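Ras-related protein Rab-21 (Homo sapiens, PDB 1Z0I) belongs to the Rab branch of the Ras-like small G proteins, has the P-loop NTPase fold, and here holds GDP together with a magnesium ion. Local coordinates at residues T20-R25 against T148-N153; Y26-F31 against S42-K47; V85-D90 against G118-L123. All coordinates share one frame; numbering follows the deposited sequence.

Interaction 1: T20-R25 against T148-N153; sequences TSLVLR and TSAKQN. With MG (magnesium ion), chain B; GDP (guanosine-5'-diphosphate), chain C.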
loop_
_atom_site.group_PDB
_atom_site.type_symbol
_atom_site.label_atom_id
_atom_site.label_comp_id
_atom_site.label_asym_id
_atom_site.label_seq_id
_atom_site.Cartn_x
_atom_site.Cartn_y
_atom_site.Cartn_z
ATOM N N THR A 20 -4.728 6.924 -2.816
ATOM C CA THR A 20 -4.723 7.355 -4.234
ATOM C C THR A 20 -3.457 8.132 -4.613
ATOM O O THR A 20 -2.972 8.009 -5.742
ATOM C CB THR A 20 -5.958 8.218 -4.605
ATOM O OG1 THR A 20 -7.146 7.585 -4.126
ATOM C CG2 THR A 20 -6.070 8.409 -6.120
ATOM N N SER A 21 -2.923 8.922 -3.675
ATOM C CA SER A 21 -1.697 9.688 -3.946
ATOM C C SER A 21 -0.532 8.759 -4.217
ATOM O O SER A 21 0.291 9.043 -5.099
ATOM C CB SER A 21 -1.357 10.644 -2.813
ATOM O OG SER A 21 -2.483 11.436 -2.492
ATOM N N LEU A 22 -0.488 7.653 -3.470
ATOM C CA LEU A 22 0.564 6.639 -3.612
ATOM C C LEU A 22 0.537 5.987 -4.986
ATOM O O LEU A 22 1.591 5.810 -5.615
ATOM C CB LEU A 22 0.444 5.545 -2.540
ATOM C CG LEU A 22 0.991 5.649 -1.113
ATOM C CD1 LEU A 22 0.998 4.242 -0.509
ATOM C CD2 LEU A 22 2.367 6.241 -1.049
ATOM N N VAL A 23 -0.654 5.619 -5.460
ATOM C CA VAL A 23 -0.732 5.017 -6.794
ATOM C C VAL A 23 -0.397 6.058 -7.870
ATOM O O VAL A 23 0.359 5.775 -8.786
ATOM C CB VAL A 23 -2.057 4.200 -7.053
ATOM C CG1 VAL A 23 -3.294 4.985 -6.684
ATOM C CG2 VAL A 23 -2.142 3.724 -8.486
ATOM N N LEU A 24 -0.905 7.278 -7.723
ATOM C CA LEU A 24 -0.601 8.312 -8.720
ATOM C C LEU A 24 0.871 8.721 -8.758
ATOM O O LEU A 24 1.407 9.013 -9.831
ATOM C CB LEU A 24 -1.527 9.521 -8.574
ATOM C CG LEU A 24 -2.903 9.236 -9.194
ATOM C CD1 LEU A 24 -3.929 10.251 -8.752
ATOM C CD2 LEU A 24 -2.859 9.151 -10.722
ATOM N N ARG A 25 1.516 8.732 -7.592
ATOM C CA ARG A 25 2.936 9.061 -7.510
ATOM C C ARG A 25 3.798 7.966 -8.161
ATOM O O ARG A 25 4.700 8.268 -8.964
ATOM C CB ARG A 25 3.373 9.332 -6.056
ATOM C CG ARG A 25 4.870 9.674 -5.880
ATOM C CD ARG A 25 5.283 10.963 -6.619
ATOM N NE ARG A 25 5.408 12.109 -5.714
ATOM C CZ ARG A 25 5.841 13.322 -6.068
ATOM N NH1 ARG A 25 6.207 13.590 -7.317
ATOM N NH2 ARG A 25 5.901 14.284 -5.163
ATOM N N THR A 148 6.489 5.857 4.045
ATOM C CA THR A 148 6.393 6.572 2.750
ATOM C C THR A 148 6.000 8.044 2.868
ATOM O O THR A 148 5.278 8.432 3.774
ATOM C CB THR A 148 5.309 5.967 1.816
ATOM O OG1 THR A 148 4.069 5.883 2.534
ATOM C CG2 THR A 148 5.726 4.618 1.281
ATOM N N SER A 149 6.448 8.847 1.912
ATOM C CA SER A 149 5.910 10.187 1.721
ATOM C C SER A 149 5.631 10.346 0.233
ATOM O O SER A 149 6.561 10.369 -0.570
ATOM C CB SER A 149 6.887 11.266 2.214
ATOM O OG SER A 149 6.410 12.567 1.891
ATOM N N ALA A 150 4.346 10.432 -0.122
ATOM C CA ALA A 150 3.919 10.663 -1.511
ATOM C C ALA A 150 4.235 12.093 -1.992
ATOM O O ALA A 150 4.419 12.334 -3.185
ATOM C CB ALA A 150 2.433 10.373 -1.654
ATOM N N LYS A 151 4.283 13.019 -1.043
ATOM C CA LYS A 151 4.520 14.431 -1.288
ATOM C C LYS A 151 5.938 14.692 -1.763
ATOM O O LYS A 151 6.130 15.455 -2.716
ATOM C CB LYS A 151 4.216 15.264 -0.025
ATOM C CG LYS A 151 4.476 16.758 -0.217
ATOM C CD LYS A 151 3.993 17.621 0.943
ATOM C CE LYS A 151 4.422 19.072 0.689
ATOM N NZ LYS A 151 4.166 19.958 1.855
ATOM N N GLN A 152 6.905 14.040 -1.102
ATOM C CA GLN A 152 8.337 14.173 -1.385
ATOM C C GLN A 152 8.897 13.030 -2.246
ATOM O O GLN A 152 10.092 13.024 -2.584
ATOM C CB GLN A 152 9.122 14.181 -0.077
ATOM C CG GLN A 152 8.605 15.123 0.982
ATOM C CD GLN A 152 9.564 15.250 2.138
ATOM O OE1 GLN A 152 9.902 14.263 2.790
ATOM N NE2 GLN A 152 10.002 16.475 2.412
ATOM N N ASN A 153 8.041 12.060 -2.571
ATOM C CA ASN A 153 8.439 10.832 -3.277
ATOM C C ASN A 153 9.533 10.009 -2.569
ATOM O O ASN A 153 10.554 9.637 -3.172
ATOM C CB ASN A 153 8.824 11.132 -4.730
ATOM C CG ASN A 153 8.654 9.931 -5.630
ATOM O OD1 ASN A 153 8.247 8.855 -5.178
ATOM N ND2 ASN A 153 8.943 10.108 -6.924
HETATM MG MG MG B . -8.790 7.788 -2.765
HETATM P PB GDP C . -7.051 8.475 0.169
HETATM O O1B GDP C . -8.448 8.847 0.630
HETATM O O2B GDP C . -6.576 7.350 1.040
HETATM O O3B GDP C . -7.072 8.051 -1.284
HETATM O O3A GDP C . -6.105 9.789 0.363
HETATM P PA GDP C . -5.712 10.850 -0.795
HETATM O O1A GDP C . -4.670 10.297 -1.770
HETATM O O2A GDP C . -6.853 11.390 -1.581
HETATM O "O5'" GDP C . -5.005 12.033 0.018
HETATM C "C5'" GDP C . -5.661 12.835 0.987
HETATM C "C4'" GDP C . -4.898 14.164 1.135
HETATM O "O4'" GDP C . -3.623 14.020 1.774
HETATM C "C3'" GDP C . -4.618 14.832 -0.193
HETATM O "O3'" GDP C . -4.628 16.222 0.069
HETATM C "C2'" GDP C . -3.189 14.485 -0.512
HETATM O "O2'" GDP C . -2.607 15.447 -1.413
HETATM C "C1'" GDP C . -2.584 14.476 0.886
HETATM N N9 GDP C . -1.389 13.603 0.974
HETATM C C8 GDP C . -1.275 12.363 0.471
HETATM N N7 GDP C . -0.046 11.840 0.713
HETATM C C5 GDP C . 0.643 12.750 1.411
HETATM C C6 GDP C . 2.003 12.814 1.982
HETATM O O6 GDP C . 2.799 11.856 1.862
HETATM N N1 GDP C . 2.341 13.936 2.636
HETATM C C2 GDP C . 1.500 14.998 2.767
HETATM N N2 GDP C . 1.962 16.084 3.436
HETATM N N3 GDP C . 0.230 15.014 2.260
HETATM C C4 GDP C . -0.240 13.922 1.587
HETATM O O HOH W 1 -10.375 8.245 -0.879
HETATM O O HOH W 2 -8.487 10.127 -3.277
HETATM O O HOH W 3 -10.193 7.869 -4.082
HETATM O O HOH W 4 -8.704 5.604 -2.501
#

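Interaction 2: Y26-F31 against S42-K47; sequences YCENKF and SFLTKK. With GDP (guanosine-5'-diphosphate), chain C.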
loop_
_atom_site.group_PDB
_atom_site.type_symbol
_atom_site.label_atom_id
_atom_site.label_comp_id
_atom_site.label_asym_id
_atom_site.label_seq_id
_atom_site.Cartn_x
_atom_site.Cartn_y
_atom_site.Cartn_z
ATOM N N TYR A 26 3.508 6.703 -7.824
ATOM C CA TYR A 26 4.283 5.578 -8.339
ATOM C C TYR A 26 4.149 5.421 -9.833
ATOM O O TYR A 26 5.142 5.145 -10.506
ATOM C CB TYR A 26 3.891 4.254 -7.663
ATOM C CG TYR A 26 4.739 3.062 -8.110
ATOM C CD1 TYR A 26 6.126 3.041 -7.891
ATOM C CD2 TYR A 26 4.153 1.948 -8.735
ATOM C CE1 TYR A 26 6.912 1.959 -8.302
ATOM C CE2 TYR A 26 4.936 0.845 -9.135
ATOM C CZ TYR A 26 6.307 0.864 -8.913
ATOM O OH TYR A 26 7.082 -0.206 -9.283
ATOM N N CYS A 27 2.923 5.570 -10.341
ATOM C CA CYS A 27 2.634 5.289 -11.741
ATOM C C CYS A 27 2.833 6.471 -12.690
ATOM O O CYS A 27 3.092 6.266 -13.879
ATOM C CB CYS A 27 1.232 4.694 -11.908
ATOM S SG CYS A 27 0.994 3.057 -11.099
ATOM N N GLU A 28 2.739 7.699 -12.193
ATOM C CA GLU A 28 2.831 8.862 -13.088
ATOM C C GLU A 28 3.762 9.985 -12.594
ATOM O O GLU A 28 4.012 10.946 -13.320
ATOM C CB GLU A 28 1.418 9.401 -13.407
ATOM C CG GLU A 28 0.552 8.416 -14.226
ATOM C CD GLU A 28 -0.893 8.869 -14.459
ATOM O OE1 GLU A 28 -1.730 8.008 -14.812
ATOM O OE2 GLU A 28 -1.208 10.065 -14.301
ATOM N N ASN A 29 4.263 9.858 -11.364
ATOM C CA ASN A 29 5.104 10.888 -10.729
ATOM C C ASN A 29 4.351 12.221 -10.667
ATOM O O ASN A 29 4.870 13.274 -11.042
ATOM C CB ASN A 29 6.454 11.036 -11.455
ATOM C CG ASN A 29 7.643 10.985 -10.515
ATOM O OD1 ASN A 29 7.570 11.444 -9.377
ATOM N ND2 ASN A 29 8.759 10.426 -10.997
ATOM N N LYS A 30 3.101 12.139 -10.215
ATOM C CA LYS A 30 2.267 13.296 -10.013
ATOM C C LYS A 30 1.874 13.330 -8.561
ATOM O O LYS A 30 1.667 12.275 -7.961
ATOM C CB LYS A 30 0.991 13.209 -10.858
ATOM C CG LYS A 30 1.187 13.410 -12.348
ATOM C CD LYS A 30 -0.117 13.831 -12.994
ATOM C CE LYS A 30 -0.103 13.546 -14.482
ATOM N NZ LYS A 30 -1.079 14.419 -15.187
ATOM N N PHE A 31 1.787 14.538 -8.004
ATOM C CA PHE A 31 1.279 14.764 -6.657
ATOM C C PHE A 31 0.673 16.155 -6.549
ATOM O O PHE A 31 1.295 17.154 -6.952
ATOM C CB PHE A 31 2.363 14.601 -5.583
ATOM C CG PHE A 31 1.908 15.022 -4.204
ATOM C CD1 PHE A 31 1.260 14.116 -3.363
ATOM C CD2 PHE A 31 2.103 16.332 -3.757
ATOM C CE1 PHE A 31 0.803 14.508 -2.093
ATOM C CE2 PHE A 31 1.657 16.736 -2.488
ATOM C CZ PHE A 31 1.009 15.829 -1.656
ATOM N N SER A 42 -10.225 1.929 -12.718
ATOM C CA SER A 42 -10.303 0.923 -11.634
ATOM C C SER A 42 -8.909 0.511 -11.119
ATOM O O SER A 42 -8.721 0.234 -9.922
ATOM C CB SER A 42 -11.072 -0.326 -12.107
ATOM O OG SER A 42 -12.469 -0.076 -12.210
ATOM N N PHE A 43 -7.950 0.463 -12.042
ATOM C CA PHE A 43 -6.570 0.115 -11.741
ATOM C C PHE A 43 -5.626 0.774 -12.741
ATOM O O PHE A 43 -6.042 1.146 -13.837
ATOM C CB PHE A 43 -6.373 -1.414 -11.751
ATOM C CG PHE A 43 -6.633 -2.065 -13.088
ATOM C CD1 PHE A 43 -5.642 -2.100 -14.073
ATOM C CD2 PHE A 43 -7.854 -2.670 -13.349
ATOM C CE1 PHE A 43 -5.879 -2.715 -15.320
ATOM C CE2 PHE A 43 -8.105 -3.282 -14.581
ATOM C CZ PHE A 43 -7.113 -3.307 -15.573
ATOM N N LEU A 44 -4.359 0.911 -12.364
ATOM C CA LEU A 44 -3.327 1.311 -13.314
ATOM C C LEU A 44 -2.260 0.219 -13.455
ATOM O O LEU A 44 -1.969 -0.518 -12.516
ATOM C CB LEU A 44 -2.687 2.659 -12.940
ATOM C CG LEU A 44 -3.562 3.920 -12.742
ATOM C CD1 LEU A 44 -2.703 5.133 -12.338
ATOM C CD2 LEU A 44 -4.416 4.268 -13.964
ATOM N N THR A 45 -1.674 0.142 -14.644
ATOM C CA THR A 45 -0.653 -0.846 -14.961
ATOM C C THR A 45 0.749 -0.253 -14.915
ATOM O O THR A 45 1.011 0.824 -15.469
ATOM C CB THR A 45 -0.882 -1.429 -16.359
ATOM O OG1 THR A 45 -1.096 -0.343 -17.279
ATOM C CG2 THR A 45 -2.100 -2.357 -16.374
ATOM N N LYS A 46 1.640 -0.963 -14.245
ATOM C CA LYS A 46 3.058 -0.652 -14.253
ATOM C C LYS A 46 3.821 -1.916 -14.649
ATOM O O LYS A 46 3.524 -3.009 -14.165
ATOM C CB LYS A 46 3.498 -0.152 -12.868
ATOM C CG LYS A 46 4.856 0.520 -12.823
ATOM C CD LYS A 46 4.769 1.975 -13.264
ATOM C CE LYS A 46 6.144 2.536 -13.571
ATOM N NZ LYS A 46 6.060 3.439 -14.761
ATOM N N LYS A 47 4.786 -1.757 -15.548
ATOM C CA LYS A 47 5.686 -2.841 -15.944
ATOM C C LYS A 47 7.033 -2.729 -15.234
ATOM O O LYS A 47 7.566 -1.624 -15.053
ATOM C CB LYS A 47 5.882 -2.849 -17.474
HETATM P PB GDP C . -7.051 8.475 0.169
HETATM O O1B GDP C . -8.448 8.847 0.630
HETATM O O2B GDP C . -6.576 7.350 1.040
HETATM O O3B GDP C . -7.072 8.051 -1.284
HETATM O O3A GDP C . -6.105 9.789 0.363
HETATM P PA GDP C . -5.712 10.850 -0.795
HETATM O O1A GDP C . -4.670 10.297 -1.770
HETATM O O2A GDP C . -6.853 11.390 -1.581
HETATM O "O5'" GDP C . -5.005 12.033 0.018
HETATM C "C5'" GDP C . -5.661 12.835 0.987
HETATM C "C4'" GDP C . -4.898 14.164 1.135
HETATM O "O4'" GDP C . -3.623 14.020 1.774
HETATM C "C3'" GDP C . -4.618 14.832 -0.193
HETATM O "O3'" GDP C . -4.628 16.222 0.069
HETATM C "C2'" GDP C . -3.189 14.485 -0.512
HETATM O "O2'" GDP C . -2.607 15.447 -1.413
HETATM C "C1'" GDP C . -2.584 14.476 0.886
HETATM N N9 GDP C . -1.389 13.603 0.974
HETATM C C8 GDP C . -1.275 12.363 0.471
HETATM N N7 GDP C . -0.046 11.840 0.713
HETATM C C5 GDP C . 0.643 12.750 1.411
HETATM C C6 GDP C . 2.003 12.814 1.982
HETATM O O6 GDP C . 2.799 11.856 1.862
HETATM N N1 GDP C . 2.341 13.936 2.636
HETATM C C2 GDP C . 1.500 14.998 2.767
HETATM N N2 GDP C . 1.962 16.084 3.436
HETATM N N3 GDP C . 0.230 15.014 2.260
HETATM C C4 GDP C . -0.240 13.922 1.587
#

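Interaction 3: V85-D90 against G118-L123; sequences VYDITD and GNKIDL. With GDP (guanosine-5'-diphosphate), chain C.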
loop_
_atom_site.group_PDB
_atom_site.type_symbol
_atom_site.label_atom_id
_atom_site.label_comp_id
_atom_site.label_asym_id
_atom_site.label_seq_id
_atom_site.Cartn_x
_atom_site.Cartn_y
_atom_site.Cartn_z
ATOM N N VAL A 85 -2.715 1.169 4.235
ATOM C CA VAL A 85 -2.080 2.450 4.572
ATOM C C VAL A 85 -2.795 3.148 5.763
ATOM O O VAL A 85 -4.031 3.097 5.891
ATOM C CB VAL A 85 -2.027 3.363 3.306
ATOM C CG1 VAL A 85 -1.229 4.663 3.541
ATOM C CG2 VAL A 85 -1.442 2.591 2.114
ATOM N N TYR A 86 -2.001 3.754 6.647
ATOM C CA TYR A 86 -2.518 4.697 7.644
ATOM C C TYR A 86 -1.723 6.025 7.541
ATOM O O TYR A 86 -0.792 6.167 6.742
ATOM C CB TYR A 86 -2.479 4.093 9.073
ATOM C CG TYR A 86 -1.075 3.865 9.578
ATOM C CD1 TYR A 86 -0.356 4.897 10.212
ATOM C CD2 TYR A 86 -0.431 2.639 9.379
ATOM C CE1 TYR A 86 0.950 4.702 10.630
ATOM C CE2 TYR A 86 0.871 2.437 9.802
ATOM C CZ TYR A 86 1.553 3.467 10.429
ATOM O OH TYR A 86 2.848 3.258 10.853
ATOM N N ASP A 87 -2.093 6.990 8.360
ATOM C CA ASP A 87 -1.449 8.302 8.351
ATOM C C ASP A 87 -0.706 8.437 9.670
ATOM O O ASP A 87 -1.299 8.348 10.749
ATOM C CB ASP A 87 -2.536 9.381 8.198
ATOM C CG ASP A 87 -1.997 10.814 8.249
ATOM O OD1 ASP A 87 -0.776 11.022 8.500
ATOM O OD2 ASP A 87 -2.833 11.729 8.042
ATOM N N ILE A 88 0.604 8.619 9.575
ATOM C CA ILE A 88 1.477 8.747 10.758
ATOM C C ILE A 88 1.085 9.879 11.734
ATOM O O ILE A 88 1.443 9.827 12.915
ATOM C CB ILE A 88 2.976 8.855 10.352
ATOM C CG1 ILE A 88 3.296 10.181 9.632
ATOM C CG2 ILE A 88 3.377 7.669 9.497
ATOM C CD1 ILE A 88 4.237 11.095 10.436
ATOM N N THR A 89 0.345 10.876 11.228
ATOM C CA THR A 89 -0.124 12.019 12.021
ATOM C C THR A 89 -1.460 11.735 12.689
ATOM O O THR A 89 -1.971 12.580 13.427
ATOM C CB THR A 89 -0.302 13.333 11.158
ATOM O OG1 THR A 89 -1.538 13.293 10.415
ATOM C CG2 THR A 89 0.892 13.570 10.209
ATOM N N ASP A 90 -2.018 10.554 12.424
ATOM C CA ASP A 90 -3.370 10.212 12.853
ATOM C C ASP A 90 -3.484 8.777 13.428
ATOM O O ASP A 90 -3.464 7.774 12.700
ATOM C CB ASP A 90 -4.373 10.460 11.707
ATOM C CG ASP A 90 -5.825 10.269 12.132
ATOM O OD1 ASP A 90 -6.128 9.336 12.912
ATOM O OD2 ASP A 90 -6.678 11.048 11.662
ATOM N N GLY A 118 3.066 3.279 6.761
ATOM C CA GLY A 118 2.903 4.583 7.404
ATOM C C GLY A 118 3.224 5.685 6.403
ATOM O O GLY A 118 4.398 5.893 6.068
ATOM N N ASN A 119 2.191 6.361 5.902
ATOM C CA ASN A 119 2.386 7.451 4.926
ATOM C C ASN A 119 2.424 8.844 5.557
ATOM O O ASN A 119 1.889 9.030 6.663
ATOM C CB ASN A 119 1.326 7.403 3.808
ATOM C CG ASN A 119 1.632 8.377 2.664
ATOM O OD1 ASN A 119 2.739 8.383 2.103
ATOM N ND2 ASN A 119 0.652 9.195 2.309
ATOM N N LYS A 120 3.024 9.810 4.835
ATOM C CA LYS A 120 3.055 11.242 5.203
ATOM C C LYS A 120 4.214 11.588 6.141
ATOM O O LYS A 120 4.063 12.418 7.059
ATOM C CB LYS A 120 1.711 11.717 5.817
ATOM C CG LYS A 120 0.536 11.743 4.836
ATOM C CD LYS A 120 -0.694 12.454 5.383
ATOM C CE LYS A 120 -1.890 12.213 4.440
ATOM N NZ LYS A 120 -3.122 12.938 4.794
ATOM N N ILE A 121 5.372 10.966 5.919
ATOM C CA ILE A 121 6.481 11.099 6.878
ATOM C C ILE A 121 7.213 12.448 6.813
ATOM O O ILE A 121 8.051 12.743 7.671
ATOM C CB ILE A 121 7.484 9.919 6.813
ATOM C CG1 ILE A 121 8.104 9.816 5.401
ATOM C CG2 ILE A 121 6.800 8.621 7.319
ATOM C CD1 ILE A 121 9.322 8.911 5.284
ATOM N N ASP A 122 6.890 13.250 5.798
ATOM C CA ASP A 122 7.322 14.649 5.729
ATOM C C ASP A 122 6.722 15.475 6.875
ATOM O O ASP A 122 7.231 16.556 7.203
ATOM C CB ASP A 122 6.922 15.275 4.379
ATOM C CG ASP A 122 5.427 15.133 4.072
ATOM O OD1 ASP A 122 4.917 13.985 3.909
ATOM O OD2 ASP A 122 4.760 16.179 3.982
ATOM N N LEU A 123 5.639 14.972 7.475
ATOM C CA LEU A 123 4.956 15.667 8.565
ATOM C C LEU A 123 5.331 15.128 9.936
ATOM O O LEU A 123 4.539 15.223 10.870
ATOM C CB LEU A 123 3.427 15.615 8.377
ATOM C CG LEU A 123 2.799 16.232 7.120
ATOM C CD1 LEU A 123 1.317 15.919 7.061
ATOM C CD2 LEU A 123 3.051 17.761 6.993
HETATM P PB GDP C . -7.051 8.475 0.169
HETATM O O1B GDP C . -8.448 8.847 0.630
HETATM O O2B GDP C . -6.576 7.350 1.040
HETATM O O3B GDP C . -7.072 8.051 -1.284
HETATM O O3A GDP C . -6.105 9.789 0.363
HETATM P PA GDP C . -5.712 10.850 -0.795
HETATM O O1A GDP C . -4.670 10.297 -1.770
HETATM O O2A GDP C . -6.853 11.390 -1.581
HETATM O "O5'" GDP C . -5.005 12.033 0.018
HETATM C "C5'" GDP C . -5.661 12.835 0.987
HETATM C "C4'" GDP C . -4.898 14.164 1.135
HETATM O "O4'" GDP C . -3.623 14.020 1.774
HETATM C "C3'" GDP C . -4.618 14.832 -0.193
HETATM O "O3'" GDP C . -4.628 16.222 0.069
HETATM C "C2'" GDP C . -3.189 14.485 -0.512
HETATM O "O2'" GDP C . -2.607 15.447 -1.413
HETATM C "C1'" GDP C . -2.584 14.476 0.886
HETATM N N9 GDP C . -1.389 13.603 0.974
HETATM C C8 GDP C . -1.275 12.363 0.471
HETATM N N7 GDP C . -0.046 11.840 0.713
HETATM C C5 GDP C . 0.643 12.750 1.411
HETATM C C6 GDP C . 2.003 12.814 1.982
HETATM O O6 GDP C . 2.799 11.856 1.862
HETATM N N1 GDP C . 2.341 13.936 2.636
HETATM C C2 GDP C . 1.500 14.998 2.767
HETATM N N2 GDP C . 1.962 16.084 3.436
HETATM N N3 GDP C . 0.230 15.014 2.260
HETATM C C4 GDP C . -0.240 13.922 1.587
HETATM O O HOH W 5 -2.936 14.479 7.592
#

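Interaction 1: T20-R25 against T148-N153
The carbonyl oxygen A150 O is gripped twice by one arginine: R25 NE donates to it at 2.7 Å in a fairly straight bond (158°), and R25 NH2 adds a weak bond from 3.1 Å. The same NH2 makes a weak bond to K151 O, so both carbonyls lie at one edge of the guanidinium. Bends at chi2 and chi3 turn that edge toward the loop. N153 covers a face: its CB lies 3.7 Å from R25 NE, and its amide plane is stacked almost parallel to the guanidinium, 2° apart. The methyl group of A150 makes the apolar part of the contact: S21 CB lies 4.0 Å from A150 CB, and L22 CD2 reaches A150 CB and T148. T148 OG1 is hydrogen-bonded to N119 OD1. Each segment also holds the nucleotide. T20 OG1 binds the magnesium ion at 2.1 Å and S21 OG donates to GDP O1A at 2.6 Å, while A150 N gives a weak bond to O6 of the base. The 148-153 loop carries the SAK sequence of Ras-like proteins; the bonds from R25 to the carbonyls of A150 and K151 join this base-binding loop directly to the phosphate-binding helix.

Interaction 2: Y26-F31 against S42-K47
Y26 meets K46 through the CE2 corner of its ring, which lies 3.7 Å from K46 CG; the two side chains run obliquely past one another. CG anti to the backbone N (chi1 -176°) carries the ring end to K46, and the ring also stacks with F160 of helix 156-169. K46 bends at chi2 (82°), so that its methylenes serve the ring while its amine turns back over the helix; even so, K46 NZ stays 4.2 Å from C27 O, too long for a hydrogen bond. C27, next in sequence, points toward the strand. Its CB packs 4.0 Å from L44 CD1, and its SG lies 4.1 Å from L44 CB, so sulfur and methylene both lean on the leucine. E28 then crosses L44 at about a right angle, OE1 standing 3.9 Å from L44 CD1. At N29 the chain leaves helical geometry with a positive phi, and its OD1 accepts from R25. Beyond this point F31 turns its ring edge to GDP N9, and F31 CE1 lies 3.6 Å from GDP O2'. The contact thus leans the last turn of helix 19-28 on the edge strand 43-50. No hydrogen bond crosses it, so what holds the two together at this surface is van der Waals contact of the Y26 ring and C27 with L44 and the methylenes of K46.

Interaction 3: V85-D90 against G118-L123
G118 CA sits over the face of the Y86 ring, 3.8 Å from its centroid, in a CH-pi contact between neighbouring parallel strands. Y86 gets there because its CG stands between the backbone N and the carbonyl carbon (chi1 67°), which folds the ring back across the adjoining strand; F94 meets that ring edge-to-face. Two backbone bonds, N119 N to Y86 O (165°) and I88 N to N119 O (174°), continue the pairing to the strand ends. There D87 and K120 pass obliquely. D87 OD1 lies 3.4 Å from K120 CD, while OD2 and K120 NZ form a weak salt bridge of 3.5 Å that water 5 also spans. Within its own segment the carboxylate oxygen D87 OD1 accepts from T89 N, which comes from above the plane at 3.0 Å, an Asx turn. K120 runs extended over one face of the guanine, its CG 3.4 Å from GDP C6, and NZ donates to GDP O4' and to C16 O. D122 takes the base by its edge, OD1 from N1 at 2.9 Å and OD2 from N2. The 119-122 sequence is the NKxD motif of Ras-like proteins. The paired D122 bonds fit the N1-H and the N2 amino group that guanine presents along one edge, whereas D87, as a second-shell acid, probably steadies the lysine ammonium beside the ribose.

Overall arrangement
Helix 19-28 begins at the end of the P-loop, and from it the chain opens two loops. Interaction 2 closes the shorter one, ten residues separating the end of the helix from edge strand 43-50. Interaction 3 comes later, in series with interaction 2, and joins the C-terminal ends of strands 81-87 and 113-119 across 27 residues. Both are nested within the long loop of 122 residues that interaction 1 closes when the 148-153 segment returns to the helix, which interactions 1 and 2 share. Interactions 1 and 3 meet through S149 with D122. All three touch GDP: F31 and K151 lie on the face of the guanine opposite K120.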